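Local structure of conserved hypothetical protein (Bacteroides thetaiotaomicron, 2FB6) at residues D17-V22 / A55-V60; Y29-K34 / I64-Q69; T73-Q78 / T105-N110. The protein is of unknown function but folds as a compact single-domain alpha/beta sandwich built on a parallel sheet. All blocks are in the same frame, centred on the assembly; numbering follows the deposited sequence. Where two conformers were deposited one is given.

Overall arrangement
The three contacts sample both layers of helices around one parallel sheet. Interactions 1 and 2 hold the same two helices, 19-36 and 58-70. Interaction 1 ties their starts near the surface with a salt bridge. Interaction 2 joins them further along with buried apolar packing and no hydrogen bond between the segments. Interaction 3 lies on the other side of the sheet, where one short hydrogen bond joins strand 73-77 to helix 101-109 in a partly buried setting. Interactions 2 and 3 meet through I74, whose side chain packs against I64, M67 and L68. Interactions 1 and 3 do not touch, and their centres are 21 Å apart.

Interaction 1: residues D17-V22 / A55-V60; sequences DNKDTV and ANDTQV
K19 and D57 reach for each other from opposite directions and meet in a salt bridge. K19 NZ donates a hydrogen bond to D57 OD2 at 2.8 Å. The ammonium group comes in on the syn side of OD2, 19° out of the carboxylate plane. The other oxygen, OD1, is farther from NZ, at 3.7 Å, so a single oxygen takes the grip. The end of the lysine chain runs alongside this oxygen: CE is 3.3 Å from OD2. A bend at chi3 swings the end of the K19 chain round to the aspartate.

D57 does a second job with its other oxygen. It is the N-cap of helix 58-70, and OD1 accepts from V60 N at 3.0 Å. This donor arrives on the anti side, 33° out of the carboxylate plane. The carboxylate is therefore held at both oxygens, which should restrict its rotation. CG of D57 lies anti to the backbone N (chi1 -169°), and this turns the carboxylate back toward the first backbone N-H groups of helix 58-70, where OD1 meets V60 N. N18 plays the same capping role for helix 19-36: its OD1 accepts from T21 N at 2.9 Å. Two capped helix starts thus lie side by side. The negative charge of D57 probably suits the positive end of its helix, while K19, in the first turn of helix 19-36, probably offsets that charge. Apolar contact is slight here, with K19 CE 4.5 Å from V60 CG2.

D57 also marks the break between helix 49-56 and helix 58-70. D17 leans on A49 and L53 of helix 49-56. V22 and V60 both pack on W14 of strand 9-14, and V60 also touches F23 of helix 19-36.

Interaction 2: residues Y29-K34 / I64-Q69; sequences YALNSK and ILEMLQ
L31 wedges against E66 and M67 where two neighbouring helices of the alpha/beta sandwich run side by side. Helices 19-36 and 58-70 each belong to a beta-alpha-beta crossover of the parallel sheet. Their short segments point nearly the same way, 21° apart, with axes 9.9 Å from each other at closest approach.

The L31 side chain starts at CB, which is directed at the facing helix. CG follows, anti to the carbonyl carbon (chi1 -81°), and meets M67 CG at 3.6 Å. The two side chains cross there at about a right angle. From CG the leucine forks. CD2 presses on the backbone of helix 58-70, with M67 CA and E66 O both 3.7 Å from it. CD1 turns to the flank of E66 and lies 3.8 Å from its CD. That glutamate has two conformers, so this outer contact is less certain than the others. In one of them the chain of E66 is extended and lies across the leucine at the exposed border of the contact. L31 also touches E63 and S70, about one helical turn to each side of the M67 level.

No hydrogen bond crosses between the segments. The contact is buried and rests on van der Waals packing. M67 is a selenomethionine, and it also packs on I44 of strand 41-46, which joins helix 58-70 to the sheet. Its chain bends at chi3 (-73°). The selenium then sits 4.2 Å from A30 CB, one residue before L31.

Interaction 3: residues T73-Q78 / T105-N110; sequences TIEACQ and TEYLKN
The Y107 ring and the E75 carboxylate meet edge on, with their planes 38° apart. E75 OE2 lies at the ring edge and in the ring plane. Between these two segments the ring uses its edge rather than a face. The surroundings of the ring are supplied by other parts of the chain: Y107 touches N43 and I45 of strand 41-46, R98 of strand 96-98 and E112.

One bond carries the contact. Y107 OH donates to E75 OE2 at 2.6 Å. The hydroxyl uses the syn lone pair of OE2, on the side of the other carboxylate oxygen. OE2 also sits 3.3 Å from Y107 CE2, beside the hydroxyl-bearing corner of the ring. The two side chains come from opposite directions and are long enough to meet although the CA atoms of E75 and Y107 are 13.1 Å apart. E75 CG lies between the backbone N and the carbonyl carbon (chi1 52°), and the chain is extended beyond CG, which carries the carboxylate away from the strand to the hydroxyl of Y107.

E75 lies on the middle of strand 73-77, and its side chain leaves the sheet toward helix 101-109. The preceding residue, I74, faces the other way, toward helix 58-70. The other oxygen, E75 OE1, forms a salt bridge with R98 NH2. With an alanine here, the carboxylate would be gone, and the Y107 hydroxyl would probably lose its acceptor while R98 is left without this counter-charge.

A tyrosine O-H and an arginine thus share one carboxylate, one on each oxygen. They link strand 73-77, strand 96-98 and helix 101-109 through polar groups. Both oxygens of the buried E75 carboxylate have a partner, which probably fixes its rotation.

Interaction 1: residues D17-V22 / A55-V60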
loop_
_atom_site.group_PDB
_atom_site.type_symbol
_atom_site.label_atom_id
_atom_site.label_comp_id
_atom_site.label_asym_id
_atom_site.label_seq_id
_atom_site.Cartn_x
_atom_site.Cartn_y
_atom_site.Cartn_z
ATOM N N ASP A 17 11.555 0.916 4.478
ATOM C CA ASP A 17 11.591 -0.243 5.356
ATOM C C ASP A 17 11.888 0.154 6.803
ATOM O O ASP A 17 12.241 -0.700 7.612
ATOM C CB ASP A 17 12.565 -1.322 4.848
ATOM C CG ASP A 17 14.003 -0.842 4.773
ATOM O OD1 ASP A 17 14.314 0.291 5.203
ATOM O OD2 ASP A 17 14.842 -1.650 4.303
ATOM N N ASN A 18 11.693 1.435 7.124
ATOM C CA ASN A 18 11.848 1.893 8.501
ATOM C C ASN A 18 10.637 1.450 9.312
ATOM O O ASN A 18 9.530 1.959 9.112
ATOM C CB ASN A 18 11.996 3.407 8.573
ATOM C CG ASN A 18 12.289 3.876 9.973
ATOM O OD1 ASN A 18 11.434 3.822 10.847
ATOM N ND2 ASN A 18 13.510 4.309 10.202
ATOM N N LYS A 19 10.826 0.494 10.216
ATOM C CA LYS A 19 9.699 -0.047 10.986
ATOM C C LYS A 19 9.009 1.000 11.859
ATOM O O LYS A 19 7.787 0.993 11.971
ATOM C CB LYS A 19 10.125 -1.275 11.801
ATOM C CG LYS A 19 10.436 -2.465 10.897
ATOM C CD LYS A 19 10.875 -3.708 11.668
ATOM C CE LYS A 19 9.728 -4.319 12.457
ATOM N NZ LYS A 19 10.134 -5.593 13.145
ATOM N N ASP A 20 9.773 1.924 12.449
ATOM C CA ASP A 20 9.154 2.963 13.282
ATOM C C ASP A 20 8.156 3.770 12.475
ATOM O O ASP A 20 7.046 4.048 12.938
ATOM C CB ASP A 20 10.206 3.884 13.927
ATOM C CG ASP A 20 10.810 3.308 15.197
ATOM O OD1 ASP A 20 10.229 2.392 15.800
ATOM O OD2 ASP A 20 11.887 3.797 15.597
ATOM N N THR A 21 8.534 4.127 11.251
ATOM C CA THR A 21 7.629 4.887 10.396
ATOM C C THR A 21 6.464 4.030 9.876
ATOM O O THR A 21 5.324 4.497 9.822
ATOM C CB THR A 21 8.401 5.583 9.285
ATOM O OG1 THR A 21 9.232 6.578 9.901
ATOM C CG2 THR A 21 7.469 6.224 8.247
ATOM N N VAL A 22 6.745 2.776 9.530
ATOM C CA VAL A 22 5.673 1.881 9.074
ATOM C C VAL A 22 4.590 1.723 10.127
ATOM O O VAL A 22 3.414 1.866 9.814
ATOM C CB VAL A 22 6.231 0.494 8.649
ATOM C CG1 VAL A 22 5.101 -0.550 8.471
ATOM C CG2 VAL A 22 7.036 0.635 7.365
ATOM N N ALA A 55 7.678 -9.022 3.003
ATOM C CA ALA A 55 7.861 -10.440 2.725
ATOM C C ALA A 55 8.463 -11.190 3.897
ATOM O O ALA A 55 8.188 -12.373 4.077
ATOM C CB ALA A 55 8.737 -10.618 1.493
ATOM N N ASN A 56 9.293 -10.490 4.667
ATOM C CA ASN A 56 10.133 -11.130 5.663
ATOM C C ASN A 56 9.738 -10.903 7.123
ATOM O O ASN A 56 10.192 -11.643 7.995
ATOM C CB ASN A 56 11.586 -10.710 5.449
ATOM C CG ASN A 56 12.211 -11.363 4.219
ATOM O OD1 ASN A 56 12.457 -10.703 3.208
ATOM N ND2 ASN A 56 12.469 -12.674 4.305
ATOM N N ASP A 57 8.912 -9.897 7.396
ATOM C CA ASP A 57 8.674 -9.503 8.785
ATOM C C ASP A 57 7.258 -9.825 9.218
ATOM O O ASP A 57 6.303 -9.189 8.762
ATOM C CB ASP A 57 8.957 -8.015 8.968
ATOM C CG ASP A 57 8.989 -7.612 10.423
ATOM O OD1 ASP A 57 7.950 -7.737 11.092
ATOM O OD2 ASP A 57 10.068 -7.171 10.879
ATOM N N THR A 58 7.132 -10.799 10.124
ATOM C CA THR A 58 5.808 -11.257 10.527
ATOM C C THR A 58 4.993 -10.187 11.246
ATOM O O THR A 58 3.775 -10.159 11.092
ATOM C CB THR A 58 5.844 -12.548 11.372
ATOM O OG1 THR A 58 6.768 -12.386 12.448
ATOM C CG2 THR A 58 6.255 -13.743 10.519
ATOM N N GLN A 59 5.649 -9.306 12.015
ATOM C CA GLN A 59 4.920 -8.212 12.669
ATOM C C GLN A 59 4.317 -7.253 11.638
ATOM O O GLN A 59 3.177 -6.812 11.789
ATOM C CB GLN A 59 5.792 -7.443 13.671
ATOM C CG GLN A 59 6.050 -8.235 14.952
ATOM C CD GLN A 59 6.903 -7.487 15.948
ATOM O OE1 GLN A 59 7.743 -8.083 16.635
ATOM N NE2 GLN A 59 6.669 -6.191 16.071
ATOM N N VAL A 60 5.078 -6.946 10.584
ATOM C CA VAL A 60 4.540 -6.127 9.487
ATOM C C VAL A 60 3.379 -6.865 8.783
ATOM O O VAL A 60 2.369 -6.259 8.435
ATOM C CB VAL A 60 5.656 -5.729 8.495
ATOM C CG1 VAL A 60 5.112 -4.953 7.295
ATOM C CG2 VAL A 60 6.726 -4.905 9.208
#

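Interaction 2: residues Y29-K34 / I64-Q69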
loop_
_atom_site.group_PDB
_atom_site.type_symbol
_atom_site.label_atom_id
_atom_site.label_comp_id
_atom_site.label_asym_id
_atom_site.label_seq_id
_atom_site.Cartn_x
_atom_site.Cartn_y
_atom_site.Cartn_z
ATOM N N TYR A 29 -2.084 5.760 10.506
ATOM C CA TYR A 29 -2.922 6.744 9.826
ATOM C C TYR A 29 -3.864 6.063 8.827
ATOM O O TYR A 29 -5.040 6.421 8.738
ATOM C CB TYR A 29 -2.066 7.799 9.143
ATOM C CG TYR A 29 -2.903 8.843 8.436
ATOM C CD1 TYR A 29 -3.776 9.680 9.150
ATOM C CD2 TYR A 29 -2.816 9.012 7.048
ATOM C CE1 TYR A 29 -4.548 10.653 8.495
ATOM C CE2 TYR A 29 -3.582 9.972 6.400
ATOM C CZ TYR A 29 -4.441 10.781 7.114
ATOM O OH TYR A 29 -5.195 11.712 6.421
ATOM N N ALA A 30 -3.364 5.070 8.102
ATOM C CA ALA A 30 -4.190 4.422 7.095
ATOM C C ALA A 30 -5.369 3.690 7.751
ATOM O O ALA A 30 -6.545 3.835 7.329
ATOM C CB ALA A 30 -3.356 3.473 6.251
ATOM N N LEU A 31 -5.074 2.940 8.811
ATOM C CA LEU A 31 -6.125 2.171 9.496
ATOM C C LEU A 31 -7.181 3.069 10.113
ATOM O O LEU A 31 -8.394 2.832 9.961
ATOM C CB LEU A 31 -5.532 1.246 10.564
ATOM C CG LEU A 31 -4.979 -0.059 10.025
ATOM C CD1 LEU A 31 -4.033 -0.680 11.035
ATOM C CD2 LEU A 31 -6.162 -0.995 9.706
ATOM N N ASN A 32 -6.734 4.105 10.819
ATOM C CA ASN A 32 -7.686 5.005 11.464
ATOM C C ASN A 32 -8.494 5.774 10.433
ATOM O O ASN A 32 -9.712 5.951 10.589
ATOM C CB ASN A 32 -6.975 5.947 12.428
ATOM C CG ASN A 32 -6.750 5.306 13.780
ATOM O OD1 ASN A 32 -7.579 5.441 14.673
ATOM N ND2 ASN A 32 -5.641 4.571 13.930
ATOM N N SER A 33 -7.823 6.224 9.372
ATOM C CA SER A 33 -8.511 6.927 8.290
ATOM C C SER A 33 -9.627 6.089 7.699
ATOM O O SER A 33 -10.733 6.609 7.453
ATOM C CB SER A 33 -7.548 7.315 7.165
ATOM O OG SER A 33 -6.689 8.352 7.564
ATOM N N LYS A 34 -9.325 4.817 7.426
ATOM C CA LYS A 34 -10.302 3.922 6.805
ATOM C C LYS A 34 -11.439 3.614 7.772
ATOM O O LYS A 34 -12.617 3.714 7.419
ATOM C CB LYS A 34 -9.632 2.626 6.335
ATOM C CG LYS A 34 -10.543 1.683 5.560
ATOM C CD LYS A 34 -10.927 2.245 4.197
ATOM C CE LYS A 34 -11.952 1.351 3.513
ATOM N NZ LYS A 34 -12.336 1.856 2.169
ATOM N N ILE A 64 -0.470 -5.702 7.729
ATOM C CA ILE A 64 -0.989 -5.845 6.364
ATOM C C ILE A 64 -2.373 -6.487 6.399
ATOM O O ILE A 64 -3.301 -6.021 5.734
ATOM C CB ILE A 64 -0.046 -6.729 5.503
ATOM C CG1 ILE A 64 1.286 -6.011 5.218
ATOM C CG2 ILE A 64 -0.730 -7.217 4.193
ATOM C CD1 ILE A 64 1.174 -4.774 4.318
ATOM N N LEU A 65 -2.496 -7.565 7.178
ATOM C CA LEU A 65 -3.760 -8.286 7.267
ATOM C C LEU A 65 -4.870 -7.425 7.868
ATOM O O LEU A 65 -6.007 -7.442 7.376
ATOM C CB LEU A 65 -3.582 -9.601 8.031
ATOM C CG LEU A 65 -2.574 -10.568 7.388
ATOM C CD1 LEU A 65 -2.381 -11.794 8.283
ATOM C CD2 LEU A 65 -2.951 -10.980 5.957
ATOM N N GLU A 66 -4.541 -6.651 8.903
ATOM C CA GLU A 66 -5.532 -5.755 9.507
ATOM C C GLU A 66 -5.947 -4.685 8.513
ATOM O O GLU A 66 -7.134 -4.348 8.417
ATOM C CB GLU A 66 -5.030 -5.105 10.804
ATOM C CG GLU A 66 -6.146 -4.371 11.584
ATOM C CD GLU A 66 -5.649 -3.616 12.809
ATOM O OE1 GLU A 66 -4.485 -3.819 13.203
ATOM O OE2 GLU A 66 -6.421 -2.799 13.376
HETATM N N MSE A 67 -4.980 -4.149 7.771
HETATM C CA MSE A 67 -5.322 -3.123 6.790
HETATM C C MSE A 67 -6.236 -3.697 5.715
HETATM O O MSE A 67 -7.250 -3.086 5.369
HETATM C CB MSE A 67 -4.060 -2.485 6.200
HETATM C CG MSE A 67 -3.406 -1.537 7.191
HETATM SE SE MSE A 67 -1.976 -0.492 6.431
HETATM C CE MSE A 67 -0.965 -1.798 6.372
ATOM N N LEU A 68 -5.904 -4.881 5.210
ATOM C CA LEU A 68 -6.765 -5.494 4.192
ATOM C C LEU A 68 -8.175 -5.763 4.711
ATOM O O LEU A 68 -9.147 -5.553 3.982
ATOM C CB LEU A 68 -6.147 -6.773 3.613
ATOM C CG LEU A 68 -4.914 -6.552 2.723
ATOM C CD1 LEU A 68 -4.151 -7.857 2.473
ATOM C CD2 LEU A 68 -5.290 -5.921 1.374
ATOM N N GLN A 69 -8.282 -6.191 5.966
ATOM C CA GLN A 69 -9.592 -6.479 6.570
ATOM C C GLN A 69 -10.435 -5.211 6.668
ATOM O O GLN A 69 -11.663 -5.268 6.590
ATOM C CB GLN A 69 -9.436 -7.094 7.961
ATOM C CG GLN A 69 -8.868 -8.495 7.998
ATOM C CD GLN A 69 -8.778 -9.014 9.424
ATOM O OE1 GLN A 69 -9.799 -9.301 10.052
ATOM N NE2 GLN A 69 -7.562 -9.117 9.949
#

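Interaction 3: residues T73-Q78 / T105-N110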
loop_
_atom_site.group_PDB
_atom_site.type_symbol
_atom_site.label_atom_id
_atom_site.label_comp_id
_atom_site.label_asym_id
_atom_site.label_seq_id
_atom_site.Cartn_x
_atom_site.Cartn_y
_atom_site.Cartn_z
ATOM N N THR A 73 -6.945 -1.074 0.120
ATOM C CA THR A 73 -6.415 -1.927 -0.946
ATOM C C THR A 73 -4.890 -1.827 -0.919
ATOM O O THR A 73 -4.341 -0.772 -0.620
ATOM C CB THR A 73 -6.983 -1.556 -2.348
ATOM O OG1 THR A 73 -6.710 -0.181 -2.634
ATOM C CG2 THR A 73 -8.491 -1.742 -2.378
ATOM N N ILE A 74 -4.208 -2.925 -1.224
ATOM C CA ILE A 74 -2.738 -2.951 -1.227
ATOM C C ILE A 74 -2.266 -3.698 -2.462
ATOM O O ILE A 74 -2.738 -4.793 -2.724
ATOM C CB ILE A 74 -2.135 -3.618 0.039
ATOM C CG1 ILE A 74 -2.748 -3.003 1.304
ATOM C CG2 ILE A 74 -0.597 -3.436 0.024
ATOM C CD1 ILE A 74 -2.240 -3.607 2.598
ATOM N N GLU A 75 -1.379 -3.067 -3.233
ATOM C CA GLU A 75 -0.837 -3.660 -4.450
ATOM C C GLU A 75 0.671 -3.518 -4.406
ATOM O O GLU A 75 1.183 -2.571 -3.808
ATOM C CB GLU A 75 -1.426 -2.991 -5.697
ATOM C CG GLU A 75 -1.308 -1.456 -5.707
ATOM C CD GLU A 75 -1.995 -0.793 -6.901
ATOM O OE1 GLU A 75 -2.498 -1.522 -7.782
ATOM O OE2 GLU A 75 -2.016 0.456 -6.956
ATOM N N ALA A 76 1.370 -4.498 -4.969
ATOM C CA ALA A 76 2.825 -4.505 -4.919
ATOM C C ALA A 76 3.382 -4.597 -6.320
ATOM O O ALA A 76 2.820 -5.289 -7.178
ATOM C CB ALA A 76 3.335 -5.686 -4.079
ATOM N N CYS A 77 4.502 -3.912 -6.524
ATOM C CA CYS A 77 5.224 -3.934 -7.779
ATOM C C CYS A 77 5.636 -5.363 -8.125
ATOM O O CYS A 77 6.393 -5.982 -7.392
ATOM C CB CYS A 77 6.434 -2.996 -7.690
ATOM S SG CYS A 77 7.595 -3.108 -9.070
ATOM N N GLN A 78 5.126 -5.886 -9.242
ATOM C CA GLN A 78 5.448 -7.246 -9.659
ATOM C C GLN A 78 6.917 -7.405 -10.025
ATOM O O GLN A 78 7.494 -8.478 -9.781
ATOM C CB GLN A 78 4.540 -7.690 -10.814
ATOM C CG GLN A 78 4.805 -9.113 -11.291
ATOM C CD GLN A 78 3.674 -9.664 -12.149
ATOM O OE1 GLN A 78 2.541 -9.180 -12.088
ATOM N NE2 GLN A 78 3.980 -10.672 -12.952
ATOM N N THR A 105 1.705 5.863 -13.007
ATOM C CA THR A 105 1.607 6.961 -13.958
ATOM C C THR A 105 0.185 7.505 -13.966
ATOM O O THR A 105 -0.012 8.725 -13.866
ATOM C CB THR A 105 2.058 6.522 -15.371
ATOM O OG1 THR A 105 3.384 5.976 -15.303
ATOM C CG2 THR A 105 2.049 7.720 -16.338
ATOM N N GLU A 106 -0.804 6.619 -14.043
ATOM C CA GLU A 106 -2.191 7.068 -14.060
ATOM C C GLU A 106 -2.568 7.808 -12.784
ATOM O O GLU A 106 -3.233 8.852 -12.830
ATOM C CB GLU A 106 -3.129 5.891 -14.314
ATOM C CG GLU A 106 -3.011 5.346 -15.737
ATOM C CD GLU A 106 -3.603 6.287 -16.769
ATOM O OE1 GLU A 106 -4.808 6.618 -16.651
ATOM O OE2 GLU A 106 -2.870 6.707 -17.690
ATOM N N TYR A 107 -2.137 7.283 -11.634
ATOM C CA TYR A 107 -2.460 7.942 -10.363
ATOM C C TYR A 107 -1.908 9.360 -10.354
ATOM O O TYR A 107 -2.585 10.301 -9.942
ATOM C CB TYR A 107 -1.891 7.176 -9.160
ATOM C CG TYR A 107 -2.334 5.726 -9.030
ATOM C CD1 TYR A 107 -3.600 5.293 -9.469
ATOM C CD2 TYR A 107 -1.506 4.798 -8.408
ATOM C CE1 TYR A 107 -3.995 3.951 -9.340
ATOM C CE2 TYR A 107 -1.901 3.467 -8.265
ATOM C CZ TYR A 107 -3.149 3.055 -8.722
ATOM O OH TYR A 107 -3.550 1.745 -8.570
ATOM N N LEU A 108 -0.679 9.513 -10.815
ATOM C CA LEU A 108 -0.057 10.836 -10.845
ATOM C C LEU A 108 -0.764 11.756 -11.843
ATOM O O LEU A 108 -1.057 12.915 -11.528
ATOM C CB LEU A 108 1.426 10.703 -11.199
ATOM C CG LEU A 108 2.298 10.170 -10.061
ATOM C CD1 LEU A 108 3.595 9.542 -10.587
ATOM C CD2 LEU A 108 2.598 11.273 -9.025
ATOM N N LYS A 109 -1.049 11.230 -13.033
ATOM C CA LYS A 109 -1.710 12.019 -14.104
ATOM C C LYS A 109 -3.094 12.481 -13.692
ATOM O O LYS A 109 -3.543 13.558 -14.108
ATOM C CB LYS A 109 -1.821 11.204 -15.389
ATOM C CG LYS A 109 -0.475 10.749 -15.937
ATOM C CD LYS A 109 -0.045 11.572 -17.097
ATOM C CE LYS A 109 1.251 11.063 -17.686
ATOM N NZ LYS A 109 1.765 12.003 -18.714
ATOM N N ASN A 110 -3.769 11.661 -12.886
ATOM C CA ASN A 110 -5.124 11.975 -12.413
ATOM C C ASN A 110 -5.146 12.985 -11.271
ATOM O O ASN A 110 -6.226 13.375 -10.814
ATOM C CB ASN A 110 -5.851 10.696 -11.990
ATOM C CG ASN A 110 -6.103 9.761 -13.147
ATOM O OD1 ASN A 110 -6.087 10.174 -14.313
ATOM N ND2 ASN A 110 -6.340 8.495 -12.840
#